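DUF3845 domain-containing protein (PDB 3GF6) is of unknown function but is a bacterial lipoprotein with an all-beta fold, and so probably works attached to a membrane surface. Local coordinates at residues A[4-9]-A[91-96]; A[44-49]-A[203-208]; A[57-62]-A[83-88]; A[132-137]-A[192-197]. One frame throughout, in Å; residues are numbered along the deposited sequence. Where two conformers were deposited one is given.

In the fold
Two antiparallel sheets, lying face to face in this all-beta chain, carry contacts 2, 3 and 4. Contacts 3 and 4 belong to one sheet, where strands 56-62 and 187-198 are neighbours; their centres are about 10 Å apart. Contact 2 pairs strands 40-46 and 203-219 of the other sheet, its centre about 9 Å from that of contact 3, with apolar side chains meeting between them. Contact 1, near the N-terminus, joins two loops beside contacts 3 and 4. Along the chain, contact 3 is nested inside the loops closed by contacts 1 and 2, and contact 4 inside that of contact 2, so residues far apart in sequence build one compact unit.

Contact 1 (A[4-9]-A[91-96]); sequences DAIYYP and DGNYPS
Tyr-8 and Asn-93 meet through their polar ends, while a single backbone bridge ties Ile-6 to the loop at Asp-91 and Gly-92. Among the hydrogen bonds, the hydroxyl comes first: Tyr-8 OH donates to Asn-93 OD1 over 2.9 Å, approaching from the side of the amide C=O, at 110° to it and tilted from its plane. The ring and amide planes stand 59° apart, and OD1 lies near the plane of the ring, at its edge. A water completes the link, donating to Tyr-8 OH and accepting from Asn-93 ND2 at 3.0 Å. The backbone bond runs from Gly-92 N to Ile-6 O, 2.9 Å long but clearly bent at the hydrogen.

Within the 91-96 loop, Asp-91 OD1 accepts from Asn-93 N at 2.8 Å, closing an Asx turn, and takes a second, weak bond from Asn-93 ND2. Asp-91 CG is anti to the backbone N (chi1 -168°), which swings the carboxylate back toward 4-9. Ile-6 adds van der Waals contact, its CD1 methyl 3.8 Å from Asn-93 ND2 and close to Asp-91 OD1. A phenylalanine in place of Tyr-8 would probably leave Asn-93 OD1 without this donor and the bridging water with one partner fewer.

The Asx turn, with its weak bond to ND2, probably limits how the Asn-93 amide can turn before Tyr-8 OH bonds it. Two direct hydrogen bonds and one water, with Ile-6 lying against the loop, thus join the segments at the surface.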
loop_
_atom_site.group_PDB
_atom_site.type_symbol
_atom_site.label_atom_id
_atom_site.label_comp_id
_atom_site.label_asym_id
_atom_site.label_seq_id
_atom_site.Cartn_x
_atom_site.Cartn_y
_atom_site.Cartn_z
ATOM N N ASP A 4 -3.543 -0.561 26.131
ATOM C CA ASP A 4 -2.925 0.800 26.046
ATOM C C ASP A 4 -2.378 1.116 24.622
ATOM O O ASP A 4 -2.190 2.277 24.274
ATOM C CB ASP A 4 -1.810 0.934 27.103
ATOM N N ALA A 5 -2.147 0.093 23.802
ATOM C CA ALA A 5 -1.489 0.286 22.501
ATOM C C ALA A 5 -2.310 1.121 21.516
ATOM O O ALA A 5 -3.554 1.052 21.493
ATOM C CB ALA A 5 -1.118 -1.088 21.865
ATOM N N ILE A 6 -1.623 1.908 20.691
ATOM C CA ILE A 6 -2.277 2.586 19.567
ATOM C C ILE A 6 -2.265 1.579 18.433
ATOM O O ILE A 6 -1.202 1.199 17.944
ATOM C CB ILE A 6 -1.517 3.840 19.170
ATOM C CG1 ILE A 6 -1.496 4.858 20.324
ATOM C CG2 ILE A 6 -2.098 4.474 17.878
ATOM C CD1 ILE A 6 -0.792 6.122 19.958
ATOM N N TYR A 7 -3.440 1.108 18.049
ATOM C CA TYR A 7 -3.567 -0.115 17.266
ATOM C C TYR A 7 -4.646 0.132 16.255
ATOM O O TYR A 7 -5.730 0.536 16.645
ATOM C CB TYR A 7 -3.932 -1.281 18.180
ATOM C CG TYR A 7 -4.250 -2.621 17.548
ATOM C CD1 TYR A 7 -3.367 -3.251 16.634
ATOM C CD2 TYR A 7 -5.416 -3.293 17.878
ATOM C CE1 TYR A 7 -3.679 -4.505 16.103
ATOM C CE2 TYR A 7 -5.730 -4.523 17.346
ATOM C CZ TYR A 7 -4.864 -5.141 16.463
ATOM O OH TYR A 7 -5.221 -6.379 15.945
ATOM N N TYR A 8 -4.316 -0.091 14.976
ATOM C CA TYR A 8 -5.135 0.302 13.842
ATOM C C TYR A 8 -5.511 -0.870 12.890
ATOM O O TYR A 8 -5.164 -0.852 11.702
ATOM C CB TYR A 8 -4.376 1.340 13.045
ATOM C CG TYR A 8 -4.081 2.669 13.732
ATOM C CD1 TYR A 8 -5.086 3.422 14.335
ATOM C CD2 TYR A 8 -2.813 3.207 13.685
ATOM C CE1 TYR A 8 -4.818 4.695 14.911
ATOM C CE2 TYR A 8 -2.524 4.456 14.264
ATOM C CZ TYR A 8 -3.535 5.213 14.839
ATOM O OH TYR A 8 -3.235 6.452 15.390
ATOM N N PRO A 9 -6.240 -1.884 13.403
ATOM C CA PRO A 9 -6.588 -3.043 12.577
ATOM C C PRO A 9 -7.659 -2.757 11.517
ATOM O O PRO A 9 -8.607 -2.010 11.765
ATOM C CB PRO A 9 -7.114 -4.065 13.596
ATOM C CG PRO A 9 -7.749 -3.224 14.679
ATOM C CD PRO A 9 -6.830 -1.962 14.741
ATOM N N ASP A 91 2.854 1.489 19.574
ATOM C CA ASP A 91 2.484 2.653 18.763
ATOM C C ASP A 91 2.454 2.322 17.284
ATOM O O ASP A 91 3.510 2.196 16.652
ATOM C CB ASP A 91 3.442 3.816 19.023
ATOM C CG ASP A 91 2.949 5.131 18.453
ATOM O OD1 ASP A 91 2.078 5.116 17.540
ATOM O OD2 ASP A 91 3.434 6.202 18.948
ATOM N N GLY A 92 1.229 2.186 16.757
ATOM C CA GLY A 92 1.034 1.850 15.370
ATOM C C GLY A 92 1.149 3.035 14.423
ATOM O O GLY A 92 1.033 2.888 13.224
ATOM N N ASN A 93 1.410 4.226 14.944
ATOM C CA ASN A 93 1.708 5.359 14.063
ATOM C C ASN A 93 3.102 5.235 13.434
ATOM O O ASN A 93 3.929 4.442 13.876
ATOM C CB ASN A 93 1.626 6.677 14.819
ATOM C CG ASN A 93 0.199 7.061 15.169
ATOM O OD1 ASN A 93 -0.676 7.139 14.291
ATOM N ND2 ASN A 93 -0.030 7.349 16.444
ATOM N N TYR A 94 3.319 6.013 12.367
ATOM C CA TYR A 94 4.584 6.036 11.651
ATOM C C TYR A 94 5.246 7.398 11.811
ATOM O O TYR A 94 4.577 8.411 11.976
ATOM C CB TYR A 94 4.368 5.633 10.155
ATOM C CG TYR A 94 4.022 4.152 10.072
ATOM C CD1 TYR A 94 5.012 3.194 10.051
ATOM C CD2 TYR A 94 2.693 3.717 10.205
ATOM C CE1 TYR A 94 4.704 1.821 10.081
ATOM C CE2 TYR A 94 2.369 2.375 10.242
ATOM C CZ TYR A 94 3.379 1.417 10.184
ATOM O OH TYR A 94 3.027 0.104 10.235
ATOM N N PRO A 95 6.579 7.426 11.808
ATOM C CA PRO A 95 7.272 8.707 11.862
ATOM C C PRO A 95 6.883 9.589 10.675
ATOM O O PRO A 95 6.678 9.090 9.561
ATOM C CB PRO A 95 8.764 8.317 11.768
ATOM C CG PRO A 95 8.811 6.938 11.389
ATOM C CD PRO A 95 7.488 6.297 11.652
ATOM N N SER A 96 6.800 10.894 10.905
ATOM C CA SER A 96 6.428 11.847 9.850
ATOM C C SER A 96 7.287 11.725 8.582
ATOM O O SER A 96 6.784 11.778 7.441
ATOM C CB SER A 96 6.476 13.280 10.390
ATOM O OG SER A 96 7.805 13.661 10.717
HETATM O O HOH W 1 -2.402 8.891 17.347
#

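Contact 2 (A[44-49]-A[203-208]); sequences TIAQYP and NRVRLR. With EDO (1,2-ethanediol), chain F.
Ala-46 and Val-205 touch on the inner face of an antiparallel pair, strand 40-46 against strand 203-219, in one of the two facing sheets. Four backbone hydrogen bonds join Thr-44 to Val-205 and Ala-46 to Asn-203; between them Ile-45 and Arg-204 form a non-hydrogen-bonded pair, with CA atoms 4.2 Å apart.

Val-205 holds CG1 anti to its own N (chi1 177°), leaving CG2 beside that N and directed at Ala-46 CB, 3.9 Å away. Both side chains turn toward the other sheet, where Leu-57 packs on Ala-46 and Phe-59 on Val-205. Asn-203 shares this face, and its OD1 accepts from the backbone of Ser-125.

On the other face, Ile-45 and Arg-204 point to the exterior. Arg-204 is fully extended through all its torsions, and its guanidinium forms a salt bridge with Asp-43, the residue just before this segment. Further along, Arg-206 and Arg-208 each bend at chi3, near -60° and +62°. A 1,2-ethanediol, probably from the crystallisation liquor, lies with C1 over one face of the Arg-206 guanidinium, while Arg-208 NH1 donates to its O2 at 2.8 Å.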
loop_
_atom_site.group_PDB
_atom_site.type_symbol
_atom_site.label_atom_id
_atom_site.label_comp_id
_atom_site.label_asym_id
_atom_site.label_seq_id
_atom_site.Cartn_x
_atom_site.Cartn_y
_atom_site.Cartn_z
ATOM N N THR A 44 13.252 -8.585 4.120
ATOM C CA THR A 44 13.681 -7.632 5.156
ATOM C C THR A 44 13.328 -8.224 6.521
ATOM O O THR A 44 12.239 -8.741 6.689
ATOM C CB THR A 44 12.933 -6.266 5.001
ATOM O OG1 THR A 44 13.320 -5.609 3.776
ATOM C CG2 THR A 44 13.193 -5.342 6.199
ATOM N N ILE A 45 14.237 -8.146 7.483
ATOM C CA ILE A 45 13.939 -8.556 8.854
ATOM C C ILE A 45 13.155 -7.435 9.533
ATOM O O ILE A 45 13.620 -6.287 9.567
ATOM C CB ILE A 45 15.229 -8.881 9.638
ATOM C CG1 ILE A 45 15.782 -10.241 9.195
ATOM C CG2 ILE A 45 14.975 -8.915 11.142
ATOM C CD1 ILE A 45 17.195 -10.515 9.660
ATOM N N ALA A 46 11.953 -7.761 10.013
ATOM C CA ALA A 46 11.152 -6.870 10.819
ATOM C C ALA A 46 11.468 -7.085 12.301
ATOM O O ALA A 46 11.465 -8.223 12.812
ATOM C CB ALA A 46 9.673 -7.060 10.535
ATOM N N GLN A 47 11.800 -5.983 12.964
ATOM C CA GLN A 47 12.008 -5.906 14.374
ATOM C C GLN A 47 12.006 -4.452 14.851
ATOM O O GLN A 47 12.304 -3.537 14.078
ATOM C CB GLN A 47 13.337 -6.583 14.780
ATOM C CG GLN A 47 14.577 -5.889 14.308
ATOM C CD GLN A 47 15.881 -6.603 14.771
ATOM O OE1 GLN A 47 15.960 -7.154 15.866
ATOM N NE2 GLN A 47 16.887 -6.597 13.919
ATOM N N TYR A 48 11.700 -4.257 16.131
ATOM C CA TYR A 48 11.742 -2.944 16.719
ATOM C C TYR A 48 13.118 -2.664 17.310
ATOM O O TYR A 48 13.574 -3.400 18.180
ATOM C CB TYR A 48 10.685 -2.831 17.844
ATOM C CG TYR A 48 9.292 -2.674 17.304
ATOM C CD1 TYR A 48 8.913 -1.509 16.649
ATOM C CD2 TYR A 48 8.380 -3.698 17.407
ATOM C CE1 TYR A 48 7.642 -1.405 16.140
ATOM C CE2 TYR A 48 7.119 -3.593 16.947
ATOM C CZ TYR A 48 6.744 -2.456 16.281
ATOM O OH TYR A 48 5.470 -2.334 15.759
ATOM N N PRO A 49 13.765 -1.568 16.869
ATOM C CA PRO A 49 14.974 -1.206 17.580
ATOM C C PRO A 49 14.639 -0.749 18.996
ATOM O O PRO A 49 13.531 -0.274 19.263
ATOM C CB PRO A 49 15.571 -0.065 16.769
ATOM C CG PRO A 49 14.672 0.116 15.562
ATOM C CD PRO A 49 13.381 -0.548 15.881
ATOM N N ASN A 203 11.102 -11.138 12.600
ATOM C CA ASN A 203 10.775 -12.077 11.542
ATOM C C ASN A 203 11.326 -11.631 10.209
ATOM O O ASN A 203 11.345 -10.445 9.898
ATOM C CB ASN A 203 9.280 -12.281 11.378
ATOM C CG ASN A 203 8.972 -13.502 10.500
ATOM O OD1 ASN A 203 8.306 -13.366 9.457
ATOM N ND2 ASN A 203 9.536 -14.688 10.882
ATOM N N ARG A 204 11.713 -12.607 9.400
ATOM C CA ARG A 204 12.150 -12.316 8.058
ATOM C C ARG A 204 10.910 -12.225 7.206
ATOM O O ARG A 204 10.260 -13.229 6.956
ATOM C CB ARG A 204 13.037 -13.438 7.570
ATOM C CG ARG A 204 13.550 -13.247 6.168
ATOM C CD ARG A 204 13.990 -14.530 5.588
ATOM N NE ARG A 204 14.436 -14.365 4.213
ATOM C CZ ARG A 204 14.927 -15.367 3.490
ATOM N NH1 ARG A 204 15.079 -16.586 4.019
ATOM N NH2 ARG A 204 15.294 -15.153 2.245
ATOM N N VAL A 205 10.577 -11.025 6.745
ATOM C CA VAL A 205 9.354 -10.804 5.988
ATOM C C VAL A 205 9.658 -10.708 4.482
ATOM O O VAL A 205 10.592 -9.975 4.051
ATOM C CB VAL A 205 8.640 -9.494 6.432
ATOM C CG1 VAL A 205 7.386 -9.223 5.591
ATOM C CG2 VAL A 205 8.272 -9.569 7.947
ATOM N N ARG A 206 8.886 -11.423 3.678
ATOM C CA ARG A 206 9.039 -11.350 2.222
ATOM C C ARG A 206 7.775 -10.836 1.578
ATOM O O ARG A 206 6.674 -11.176 2.014
ATOM C CB ARG A 206 9.444 -12.718 1.661
ATOM C CG ARG A 206 10.929 -12.988 1.847
ATOM C CD ARG A 206 11.391 -14.244 1.225
ATOM N NE ARG A 206 10.704 -15.383 1.782
ATOM C CZ ARG A 206 10.677 -16.595 1.235
ATOM N NH1 ARG A 206 11.309 -16.861 0.091
ATOM N NH2 ARG A 206 9.988 -17.552 1.844
ATOM N N LEU A 207 7.926 -9.958 0.584
ATOM C CA LEU A 207 6.803 -9.463 -0.168
ATOM C C LEU A 207 7.198 -9.595 -1.629
ATOM O O LEU A 207 8.063 -8.832 -2.108
ATOM C CB LEU A 207 6.443 -8.001 0.170
ATOM C CG LEU A 207 5.213 -7.418 -0.565
ATOM C CD1 LEU A 207 3.946 -8.144 -0.018
ATOM C CD2 LEU A 207 5.076 -5.918 -0.426
ATOM N N ARG A 208 6.563 -10.534 -2.325
ATOM C CA ARG A 208 6.693 -10.619 -3.803
ATOM C C ARG A 208 5.738 -9.668 -4.493
ATOM O O ARG A 208 4.543 -9.643 -4.194
ATOM C CB ARG A 208 6.487 -12.031 -4.308
ATOM C CG ARG A 208 6.743 -12.154 -5.818
ATOM C CD ARG A 208 6.552 -13.550 -6.336
ATOM N NE ARG A 208 5.195 -14.045 -6.177
ATOM C CZ ARG A 208 4.788 -14.942 -5.271
ATOM N NH1 ARG A 208 5.628 -15.465 -4.377
ATOM N NH2 ARG A 208 3.512 -15.315 -5.257
HETATM C C1 EDO F . 8.625 -16.877 -2.158
HETATM O O1 EDO F . 7.369 -17.376 -2.658
HETATM C C2 EDO F . 8.760 -15.408 -2.535
HETATM O O2 EDO F . 8.426 -15.202 -3.921
#

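Contact 3 (A[57-62]-A[83-88]); sequences LTFMID and LTMSLG
Phe-59 and Met-85 face each other as a non-hydrogen-bonded antiparallel pair, their CA atoms 4.3 Å apart. The next pair, Met-60 with Thr-84, is hydrogen-bonded in both directions, and Ser-86 N reaches Thr-58 O at 2.9 Å with a nearly straight N-H. The two strand axes run at 145°, and Leu-83 CA makes a CA-H...O contact with Met-60 O.

On the face that carries Phe-59, Ile-61, Leu-83 and Met-85, the aromatic ring is central. Its CG sits between the backbone N and the carbonyl carbon (chi1 54°), which lays the ring beside Leu-83. Leu-83 CD1 then stands over one ring face as a CH-pi contact, 3.9 Å from the centroid. The selenium of Met-85, a selenomethionine, approaches the same ring obliquely in a Met-aromatic contact, while its CE bends round to Leu-57 CD2 at 4.0 Å.

This face looks into the core between the two beta sheets, and Ile-194 and Leu-196 of the neighbouring strand 187-198 pack against Phe-59. Replacing Phe-59 by an alanine would probably open a gap beneath Leu-83 CD1 and leave the selenium without this aromatic neighbour.

The opposite face carries Met-60 and Thr-84 side by side, with Met-60 CE 3.9 Å from Thr-84 CB. Here a water donates to Met-60 O and sits 2.6 Å from Thr-84 OG1. Ser-86 OG bonds to Tyr-48 OH.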
loop_
_atom_site.group_PDB
_atom_site.type_symbol
_atom_site.label_atom_id
_atom_site.label_comp_id
_atom_site.label_asym_id
_atom_site.label_seq_id
_atom_site.Cartn_x
_atom_site.Cartn_y
_atom_site.Cartn_z
ATOM N N LEU A 57 4.822 -7.284 15.510
ATOM C CA LEU A 57 5.533 -6.468 14.514
ATOM C C LEU A 57 4.538 -5.710 13.634
ATOM O O LEU A 57 3.866 -6.317 12.783
ATOM C CB LEU A 57 6.433 -7.359 13.668
ATOM C CG LEU A 57 7.512 -8.182 14.381
ATOM C CD1 LEU A 57 8.037 -9.256 13.408
ATOM C CD2 LEU A 57 8.641 -7.290 14.878
ATOM N N THR A 58 4.491 -4.398 13.816
ATOM C CA THR A 58 3.593 -3.511 13.045
ATOM C C THR A 58 4.461 -2.755 12.039
ATOM O O THR A 58 5.443 -2.083 12.430
ATOM C CB THR A 58 2.861 -2.561 13.949
ATOM O OG1 THR A 58 2.244 -3.300 15.018
ATOM C CG2 THR A 58 1.816 -1.801 13.118
ATOM N N PHE A 59 4.134 -2.873 10.745
ATOM C CA PHE A 59 4.932 -2.217 9.707
ATOM C C PHE A 59 4.143 -1.912 8.489
ATOM O O PHE A 59 3.038 -2.451 8.307
ATOM C CB PHE A 59 6.204 -3.014 9.348
ATOM C CG PHE A 59 5.955 -4.433 8.964
ATOM C CD1 PHE A 59 5.585 -4.792 7.669
ATOM C CD2 PHE A 59 6.075 -5.427 9.903
ATOM C CE1 PHE A 59 5.319 -6.156 7.368
ATOM C CE2 PHE A 59 5.833 -6.760 9.589
ATOM C CZ PHE A 59 5.479 -7.116 8.323
HETATM N N MSE A 60 4.673 -0.993 7.671
HETATM C CA MSE A 60 4.014 -0.656 6.455
HETATM C C MSE A 60 4.966 -0.769 5.268
HETATM O O MSE A 60 6.188 -0.806 5.426
HETATM C CB MSE A 60 3.353 0.735 6.534
HETATM C CG MSE A 60 4.310 1.797 6.684
HETATM SE SE MSE A 60 4.811 2.610 4.969
HETATM C CE MSE A 60 5.645 4.040 5.988
ATOM N N ILE A 61 4.346 -0.867 4.093
ATOM C CA ILE A 61 5.085 -1.055 2.850
ATOM C C ILE A 61 4.816 0.156 1.965
ATOM O O ILE A 61 3.653 0.560 1.711
ATOM C CB ILE A 61 4.657 -2.334 2.091
ATOM C CG1 ILE A 61 4.767 -3.572 2.973
ATOM C CG2 ILE A 61 5.486 -2.478 0.767
ATOM C CD1 ILE A 61 6.148 -3.821 3.520
ATOM N N ASP A 62 5.899 0.766 1.483
ATOM C CA ASP A 62 5.802 1.771 0.408
ATOM C C ASP A 62 5.771 0.973 -0.885
ATOM O O ASP A 62 6.737 0.276 -1.214
ATOM C CB ASP A 62 7.008 2.726 0.378
ATOM C CG ASP A 62 7.001 3.744 1.530
ATOM O OD1 ASP A 62 6.046 3.828 2.320
ATOM O OD2 ASP A 62 7.999 4.459 1.670
ATOM N N LEU A 83 9.920 -1.722 3.468
ATOM C CA LEU A 83 9.216 -1.955 4.726
ATOM C C LEU A 83 9.768 -1.024 5.805
ATOM O O LEU A 83 10.999 -0.923 6.002
ATOM C CB LEU A 83 9.471 -3.405 5.136
ATOM C CG LEU A 83 8.888 -4.000 6.418
ATOM C CD1 LEU A 83 8.763 -5.509 6.283
ATOM C CD2 LEU A 83 9.645 -3.590 7.741
ATOM N N THR A 84 8.864 -0.437 6.561
ATOM C CA THR A 84 9.197 0.518 7.602
ATOM C C THR A 84 8.440 0.127 8.847
ATOM O O THR A 84 7.235 0.004 8.792
ATOM C CB THR A 84 8.756 1.958 7.198
ATOM O OG1 THR A 84 9.451 2.361 6.017
ATOM C CG2 THR A 84 9.105 2.964 8.328
HETATM N N MSE A 85 9.146 -0.029 9.978
HETATM C CA MSE A 85 8.476 -0.255 11.252
HETATM C C MSE A 85 7.669 0.936 11.770
HETATM O O MSE A 85 8.020 2.102 11.539
HETATM C CB MSE A 85 9.494 -0.589 12.320
HETATM C CG MSE A 85 10.368 -1.819 12.033
HETATM SE SE MSE A 85 9.408 -3.471 11.726
HETATM C CE MSE A 85 8.466 -3.592 13.441
ATOM N N SER A 86 6.606 0.614 12.511
ATOM C CA SER A 86 5.852 1.625 13.247
ATOM C C SER A 86 6.710 2.190 14.350
ATOM O O SER A 86 7.841 1.729 14.603
ATOM C CB SER A 86 4.563 1.052 13.834
ATOM O OG SER A 86 4.802 0.309 15.000
ATOM N N LEU A 87 6.181 3.212 15.023
ATOM C CA LEU A 87 6.993 3.959 16.002
ATOM C C LEU A 87 7.427 3.106 17.202
ATOM O O LEU A 87 8.507 3.327 17.786
ATOM C CB LEU A 87 6.239 5.171 16.499
ATOM C CG LEU A 87 6.232 6.381 15.568
ATOM C CD1 LEU A 87 5.118 7.364 16.044
ATOM C CD2 LEU A 87 7.575 7.047 15.552
ATOM N N GLY A 88 6.610 2.135 17.579
ATOM C CA GLY A 88 7.035 1.157 18.584
ATOM C C GLY A 88 6.071 0.012 18.785
ATOM O O GLY A 88 5.040 -0.075 18.112
HETATM O O HOH W 2 2.755 -1.147 16.985
HETATM O O HOH W 3 8.004 1.554 4.016
#

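Contact 4 (A[132-137]-A[192-197]); sequences DYVYAQ and LFINLA
Tyr-135 and Phe-193 form the tight part of this contact. Phe-193 CB lies over the face of the Tyr-135 ring, 3.9 Å from its centroid, as a CH-pi contact; the two rings meet obliquely, their planes 33° apart. Backbone bonds in both directions hold this pair, and on the reverse face Ala-136 CB presses on Leu-192 CD2 at 3.5 Å, tighter than usual for carbons. Val-134 and Ile-194 lie side by side there, directed at Leu-122 of the facing sheet.

The segments 133-137 and 192-197, of strands 129-139 and 187-198, run antiparallel, their axes at 172°. At the Asp-132 end a classic beta bulge interrupts their register: Asp-132 and Tyr-133 both face Asn-195, whose O accepts from Asp-132 N at 2.9 Å and, weakly, from Tyr-133 N.

Toward this end the contact becomes more polar and more open, with Asp-132 and Ala-197 partly exposed. Asn-195 CG is anti to the backbone N (chi1 -176°), so that ND2 meets Asp-132 OD2 at 3.0 Å, almost straight, with the carboxylate and amide planes nearly perpendicular. The same OD2 bonds to Tyr-7 OH, and Asn-195 OD1 to Thr-58. A water beside Tyr-133 OH, 3.0 Å away, donates to Ile-194 O.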
loop_
_atom_site.group_PDB
_atom_site.type_symbol
_atom_site.label_atom_id
_atom_site.label_comp_id
_atom_site.label_asym_id
_atom_site.label_seq_id
_atom_site.Cartn_x
_atom_site.Cartn_y
_atom_site.Cartn_z
ATOM N N ASP A 132 -1.841 -10.821 11.605
ATOM C CA ASP A 132 -2.974 -10.270 12.374
ATOM C C ASP A 132 -3.904 -9.475 11.466
ATOM O O ASP A 132 -5.099 -9.690 11.441
ATOM C CB ASP A 132 -2.441 -9.369 13.505
ATOM C CG ASP A 132 -3.546 -8.714 14.328
ATOM O OD1 ASP A 132 -4.523 -9.404 14.691
ATOM O OD2 ASP A 132 -3.473 -7.501 14.576
ATOM N N TYR A 133 -3.341 -8.532 10.730
ATOM C CA TYR A 133 -4.095 -7.836 9.690
ATOM C C TYR A 133 -3.172 -7.421 8.563
ATOM O O TYR A 133 -1.953 -7.294 8.755
ATOM C CB TYR A 133 -4.870 -6.644 10.268
ATOM C CG TYR A 133 -4.046 -5.393 10.604
ATOM C CD1 TYR A 133 -3.641 -4.507 9.605
ATOM C CD2 TYR A 133 -3.762 -5.064 11.913
ATOM C CE1 TYR A 133 -2.866 -3.394 9.921
ATOM C CE2 TYR A 133 -3.047 -3.917 12.245
ATOM C CZ TYR A 133 -2.589 -3.092 11.246
ATOM O OH TYR A 133 -1.901 -1.928 11.563
ATOM N N VAL A 134 -3.755 -7.230 7.389
ATOM C CA VAL A 134 -3.051 -6.711 6.219
ATOM C C VAL A 134 -4.071 -6.033 5.315
ATOM O O VAL A 134 -5.126 -6.605 5.025
ATOM C CB VAL A 134 -2.259 -7.798 5.437
ATOM C CG1 VAL A 134 -3.108 -9.057 5.110
ATOM C CG2 VAL A 134 -1.665 -7.229 4.144
ATOM N N TYR A 135 -3.760 -4.835 4.867
ATOM C CA TYR A 135 -4.591 -4.169 3.881
ATOM C C TYR A 135 -3.828 -3.230 2.964
ATOM O O TYR A 135 -2.806 -2.676 3.369
ATOM C CB TYR A 135 -5.726 -3.418 4.536
ATOM C CG TYR A 135 -5.418 -2.206 5.388
ATOM C CD1 TYR A 135 -4.994 -2.333 6.707
ATOM C CD2 TYR A 135 -5.619 -0.939 4.900
ATOM C CE1 TYR A 135 -4.819 -1.199 7.506
ATOM C CE2 TYR A 135 -5.411 0.194 5.683
ATOM C CZ TYR A 135 -5.010 0.049 6.975
ATOM O OH TYR A 135 -4.897 1.151 7.739
ATOM N N ALA A 136 -4.353 -3.066 1.736
ATOM C CA ALA A 136 -3.831 -2.137 0.722
ATOM C C ALA A 136 -4.716 -0.904 0.698
ATOM O O ALA A 136 -5.949 -1.007 0.802
ATOM C CB ALA A 136 -3.737 -2.795 -0.688
ATOM N N GLN A 137 -4.089 0.263 0.631
ATOM C CA GLN A 137 -4.843 1.497 0.646
ATOM C C GLN A 137 -4.295 2.585 -0.260
ATOM O O GLN A 137 -3.103 2.879 -0.261
ATOM C CB GLN A 137 -4.922 2.023 2.076
ATOM C CG GLN A 137 -5.768 3.240 2.237
ATOM C CD GLN A 137 -6.246 3.380 3.652
ATOM O OE1 GLN A 137 -7.270 2.819 4.002
ATOM N NE2 GLN A 137 -5.501 4.124 4.485
ATOM N N LEU A 192 0.734 -0.729 1.807
ATOM C CA LEU A 192 0.205 -1.813 2.629
ATOM C C LEU A 192 0.459 -1.483 4.101
ATOM O O LEU A 192 1.541 -0.985 4.473
ATOM C CB LEU A 192 0.859 -3.159 2.335
ATOM C CG LEU A 192 0.728 -3.743 0.930
ATOM C CD1 LEU A 192 1.467 -5.106 0.847
ATOM C CD2 LEU A 192 -0.704 -3.923 0.559
ATOM N N PHE A 193 -0.530 -1.758 4.932
ATOM C CA PHE A 193 -0.415 -1.666 6.384
ATOM C C PHE A 193 -0.602 -3.068 6.975
ATOM O O PHE A 193 -1.567 -3.767 6.596
ATOM C CB PHE A 193 -1.455 -0.651 6.921
ATOM C CG PHE A 193 -1.169 0.767 6.504
ATOM C CD1 PHE A 193 -0.233 1.535 7.167
ATOM C CD2 PHE A 193 -1.864 1.350 5.487
ATOM C CE1 PHE A 193 0.073 2.792 6.753
ATOM C CE2 PHE A 193 -1.588 2.633 5.083
ATOM C CZ PHE A 193 -0.651 3.389 5.761
ATOM N N ILE A 194 0.369 -3.500 7.789
ATOM C CA ILE A 194 0.460 -4.876 8.279
ATOM C C ILE A 194 0.709 -4.923 9.779
ATOM O O ILE A 194 1.405 -4.069 10.333
ATOM C CB ILE A 194 1.594 -5.669 7.530
ATOM C CG1 ILE A 194 1.252 -5.818 6.064
ATOM C CG2 ILE A 194 1.808 -7.106 8.161
ATOM C CD1 ILE A 194 2.507 -6.046 5.181
ATOM N N ASN A 195 0.164 -5.935 10.457
ATOM C CA ASN A 195 0.614 -6.261 11.796
ATOM C C ASN A 195 0.755 -7.779 11.895
ATOM O O ASN A 195 -0.107 -8.493 11.442
ATOM C CB ASN A 195 -0.348 -5.797 12.892
ATOM C CG ASN A 195 0.207 -6.067 14.292
ATOM O OD1 ASN A 195 1.357 -5.711 14.583
ATOM N ND2 ASN A 195 -0.575 -6.760 15.143
ATOM N N LEU A 196 1.868 -8.244 12.421
ATOM C CA LEU A 196 2.019 -9.684 12.723
ATOM C C LEU A 196 1.981 -9.923 14.221
ATOM O O LEU A 196 2.506 -9.139 15.001
ATOM C CB LEU A 196 3.352 -10.224 12.204
ATOM C CG LEU A 196 3.786 -9.827 10.792
ATOM C CD1 LEU A 196 5.222 -10.348 10.468
ATOM C CD2 LEU A 196 2.784 -10.302 9.745
ATOM N N ALA A 197 1.358 -11.034 14.608
ATOM C CA ALA A 197 1.333 -11.511 15.992
ATOM C C ALA A 197 2.058 -12.839 16.021
ATOM O O ALA A 197 1.935 -13.646 15.103
ATOM C CB ALA A 197 -0.139 -11.631 16.493
HETATM O O HOH W 4 0.580 -1.053 10.030
#